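PDB 1J5U: protein archease from Thermotoga maritima, which binds calcium and probably activates the RNA ligase RtcB by promoting its guanylylation and turnover in tRNA splicing. Local coordinates for residues D52-E57 with F100-K105. Numbering follows the deposited sequence.
Sequences DTEEKE and FRKIRK
Arg101 reaches across to the carbonyl of Asp52 and grips that single oxygen side-on with two nitrogens, NE at 2.8 Å from Asp52 O and NH2 at 2.9 Å. The oxygen lies within 3° of the guanidinium plane, but the two donors use it differently: NE comes in the plane of the carbonyl, while NH2 stands well above it. A bend at chi3 (65°) turns the guanidinium back onto the carbonyl just before the corner at Thr53. With an alanine here both guanidinium donors are gone, and the Asp52 carbonyl is likely to lose its tie to the neighbouring strand and the corner at Thr53 to be held less firmly. Lower on the same side chain, Arg101 CG packs on Glu55 CG at 3.7 Å, although the charged ends of the two stay apart. Farther along, Asp52 OD1 takes a salt bridge from Arg104 NE at 3.1 Å; the donor sits above the carboxylate plane, and the two side chains cross at about a right angle, with Arg104 CB and CG against the carboxylate.

Behind these side chains is antiparallel pairing of segment 52-57 with segment 100-105. Lys56 and Phe100 form a hydrogen-bonded pair, with Phe100 N only 2.6 Å from Lys56 O, and Glu55 and Arg101 the adjacent non-hydrogen-bonded pair. Past it, Lys102 N donates to Glu54 O, and Asp52 N gives a nearly straight bond to Lys102 O at 2.6 Å. Strand 95-105 thus pairs with the chain before and after the corner at Thr53, and Arg104 and Lys105 form a classic beta bulge opposite Val50.

The Phe100 ring turns its edge to Lys56 O and meets Trp76 of helix 66-81. Lys56 and Lys102 both make cation-pi contacts with Trp84, Lys56 NZ also bridging to Glu79, while Arg101 makes a cation-pi contact with Trp87.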
ATOM      1  N   ASP A  52      12.248   1.494  13.418  1.00 31.03           N
ATOM      2  CA  ASP A  52      13.516   1.848  14.040  1.00 32.53           C
ATOM      3  C   ASP A  52      13.786   3.240  13.456  1.00 33.47           C
ATOM      4  O   ASP A  52      12.924   3.805  12.771  1.00 32.75           O
ATOM      5  CB  ASP A  52      14.641   0.887  13.646  1.00 34.08           C
ATOM      6  CG  ASP A  52      14.808  -0.270  14.636  1.00 37.30           C
ATOM      7  OD1 ASP A  52      14.625  -0.054  15.853  1.00 37.40           O
ATOM      8  OD2 ASP A  52      15.149  -1.397  14.199  1.00 38.18           O
ATOM      9  N   THR A  53      14.974   3.788  13.691  1.00 33.08           N
ATOM     10  CA  THR A  53      15.278   5.129  13.208  1.00 33.99           C
ATOM     11  C   THR A  53      16.006   5.235  11.878  1.00 32.87           C
ATOM     12  O   THR A  53      15.892   6.253  11.202  1.00 34.21           O
ATOM     13  CB  THR A  53      16.107   5.886  14.240  1.00 34.97           C
ATOM     14  OG1 THR A  53      17.354   5.206  14.411  1.00 37.01           O
ATOM     15  CG2 THR A  53      15.377   5.934  15.573  1.00 35.95           C
ATOM     16  N   GLU A  54      16.758   4.200  11.508  1.00 31.58           N
ATOM     17  CA  GLU A  54      17.528   4.218  10.268  1.00 31.32           C
ATOM     18  C   GLU A  54      16.619   4.446   9.065  1.00 30.63           C
ATOM     19  O   GLU A  54      15.540   3.849   8.960  1.00 28.74           O
ATOM     20  CB  GLU A  54      18.314   2.913  10.120  1.00 33.06           C
ATOM     21  CG  GLU A  54      19.107   2.798   8.848  1.00 36.75           C
ATOM     22  CD  GLU A  54      19.892   1.503   8.749  1.00 38.54           C
ATOM     23  OE1 GLU A  54      19.430   0.470   9.282  1.00 40.05           O
ATOM     24  OE2 GLU A  54      20.966   1.512   8.113  1.00 39.61           O
ATOM     25  N   GLU A  55      17.053   5.326   8.166  1.00 29.11           N
ATOM     26  CA  GLU A  55      16.262   5.661   6.988  1.00 26.99           C
ATOM     27  C   GLU A  55      16.907   5.282   5.665  1.00 26.20           C
ATOM     28  O   GLU A  55      18.109   5.014   5.577  1.00 27.63           O
ATOM     29  CB  GLU A  55      15.940   7.156   6.995  1.00 26.69           C
ATOM     30  CG  GLU A  55      14.985   7.576   8.090  1.00 27.65           C
ATOM     31  CD  GLU A  55      14.856   9.084   8.200  1.00 30.03           C
ATOM     32  OE1 GLU A  55      15.163   9.780   7.214  1.00 30.52           O
ATOM     33  OE2 GLU A  55      14.436   9.579   9.262  1.00 31.95           O
ATOM     34  N   LYS A  56      16.084   5.284   4.627  1.00 23.58           N
ATOM     35  CA  LYS A  56      16.501   4.932   3.280  1.00 23.27           C
ATOM     36  C   LYS A  56      15.470   5.592   2.359  1.00 23.95           C
ATOM     37  O   LYS A  56      14.292   5.700   2.729  1.00 24.18           O
ATOM     38  CB  LYS A  56      16.470   3.410   3.157  1.00 24.78           C
ATOM     39  CG  LYS A  56      16.366   2.850   1.780  1.00 26.72           C
ATOM     40  CD  LYS A  56      16.443   1.332   1.829  1.00 26.73           C
ATOM     41  CE  LYS A  56      15.528   0.713   0.790  1.00 24.88           C
ATOM     42  NZ  LYS A  56      15.987  -0.638   0.376  1.00 22.01           N
ATOM     43  N   GLU A  57      15.882   6.038   1.176  1.00 21.84           N
ATOM     44  CA  GLU A  57      14.919   6.677   0.294  1.00 21.41           C
ATOM     45  C   GLU A  57      14.956   6.194  -1.158  1.00 20.55           C
ATOM     46  O   GLU A  57      16.007   5.820  -1.682  1.00 21.06           O
ATOM     47  CB  GLU A  57      15.105   8.204   0.349  1.00 23.33           C
ATOM     48  CG  GLU A  57      15.073   8.772   1.749  1.00 23.38           C
ATOM     49  CD  GLU A  57      15.342  10.265   1.806  1.00 21.76           C
ATOM     50  OE1 GLU A  57      16.298  10.764   1.166  1.00 18.92           O
ATOM     51  OE2 GLU A  57      14.600  10.941   2.527  1.00 22.59           O
ATOM     52  N   PHE A 100      11.869   5.599   3.688  1.00 19.77           N
ATOM     53  CA  PHE A 100      11.521   4.374   4.386  1.00 20.88           C
ATOM     54  C   PHE A 100      12.257   4.367   5.726  1.00 22.42           C
ATOM     55  O   PHE A 100      13.280   5.044   5.880  1.00 22.04           O
ATOM     56  CB  PHE A 100      11.973   3.144   3.594  1.00 20.05           C
ATOM     57  CG  PHE A 100      11.277   2.967   2.281  1.00 19.09           C
ATOM     58  CD1 PHE A 100      11.656   3.715   1.163  1.00 18.82           C
ATOM     59  CD2 PHE A 100      10.266   2.028   2.153  1.00 16.74           C
ATOM     60  CE1 PHE A 100      11.043   3.524  -0.065  1.00 17.39           C
ATOM     61  CE2 PHE A 100       9.636   1.825   0.929  1.00 17.34           C
ATOM     62  CZ  PHE A 100      10.023   2.570  -0.185  1.00 18.59           C
ATOM     63  N   ARG A 101      11.720   3.642   6.701  1.00 23.12           N
ATOM     64  CA  ARG A 101      12.384   3.494   7.992  1.00 23.27           C
ATOM     65  C   ARG A 101      12.541   1.999   8.250  1.00 24.27           C
ATOM     66  O   ARG A 101      11.714   1.184   7.810  1.00 20.91           O
ATOM     67  CB  ARG A 101      11.613   4.189   9.116  1.00 24.60           C
ATOM     68  CG  ARG A 101      12.005   5.666   9.254  1.00 27.31           C
ATOM     69  CD  ARG A 101      11.205   6.389  10.328  1.00 32.61           C
ATOM     70  NE  ARG A 101      11.468   5.866  11.665  1.00 36.20           N
ATOM     71  CZ  ARG A 101      10.890   6.313  12.780  1.00 37.48           C
ATOM     72  NH1 ARG A 101      10.008   7.302  12.731  1.00 38.28           N
ATOM     73  NH2 ARG A 101      11.189   5.761  13.948  1.00 35.52           N
ATOM     74  N   LYS A 102      13.637   1.636   8.916  1.00 24.05           N
ATOM     75  CA  LYS A 102      13.912   0.244   9.203  1.00 24.66           C
ATOM     76  C   LYS A 102      12.840  -0.281  10.136  1.00 22.40           C
ATOM     77  O   LYS A 102      12.459   0.381  11.092  1.00 22.37           O
ATOM     78  CB  LYS A 102      15.287   0.091   9.861  1.00 28.56           C
ATOM     79  CG  LYS A 102      15.763  -1.328   9.931  1.00 29.11           C
ATOM     80  CD  LYS A 102      15.954  -1.903   8.527  1.00 32.99           C
ATOM     81  CE  LYS A 102      16.240  -3.404   8.587  1.00 33.86           C
ATOM     82  NZ  LYS A 102      16.442  -3.993   7.246  1.00 34.34           N
ATOM     83  N   ILE A 103      12.351  -1.474   9.838  1.00 22.34           N
ATOM     84  CA  ILE A 103      11.315  -2.098  10.648  1.00 24.09           C
ATOM     85  C   ILE A 103      11.931  -2.725  11.893  1.00 26.23           C
ATOM     86  O   ILE A 103      12.805  -3.583  11.787  1.00 26.16           O
ATOM     87  CB  ILE A 103      10.610  -3.189   9.830  1.00 23.20           C
ATOM     88  CG1 ILE A 103       9.851  -2.530   8.677  1.00 20.04           C
ATOM     89  CG2 ILE A 103       9.746  -4.057  10.726  1.00 21.84           C
ATOM     90  CD1 ILE A 103       9.225  -3.529   7.713  1.00 19.38           C
ATOM     91  N   ARG A 104      11.504  -2.278  13.071  1.00 29.37           N
ATOM     92  CA  ARG A 104      12.026  -2.862  14.300  1.00 32.04           C
ATOM     93  C   ARG A 104      11.347  -4.228  14.429  1.00 33.37           C
ATOM     94  O   ARG A 104      12.007  -5.260  14.507  1.00 34.05           O
ATOM     95  CB  ARG A 104      11.688  -1.996  15.509  1.00 33.77           C
ATOM     96  CG  ARG A 104      12.417  -2.438  16.781  1.00 38.10           C
ATOM     97  CD  ARG A 104      11.989  -1.615  17.979  1.00 40.89           C
ATOM     98  NE  ARG A 104      12.206  -0.189  17.767  1.00 44.15           N
ATOM     99  CZ  ARG A 104      11.629   0.768  18.489  1.00 45.75           C
ATOM    100  NH1 ARG A 104      10.797   0.442  19.474  1.00 46.32           N
ATOM    101  NH2 ARG A 104      11.873   2.048  18.221  1.00 45.90           N
ATOM    102  N   LYS A 105      10.019  -4.224  14.427  1.00 34.17           N
ATOM    103  CA  LYS A 105       9.262  -5.467  14.510  1.00 36.70           C
ATOM    104  C   LYS A 105       7.879  -5.321  13.887  1.00 36.38           C
ATOM    105  O   LYS A 105       7.404  -4.205  13.648  1.00 34.54           O
ATOM    106  CB  LYS A 105       9.133  -5.927  15.969  1.00 38.07           C
ATOM    107  CG  LYS A 105       8.519  -4.903  16.908  1.00 40.29           C
ATOM    108  CD  LYS A 105       8.255  -5.531  18.278  1.00 44.08           C
ATOM    109  CE  LYS A 105       7.852  -4.482  19.308  1.00 45.08           C
ATOM    110  NZ  LYS A 105       8.955  -3.492  19.548  1.00 46.75           N
TER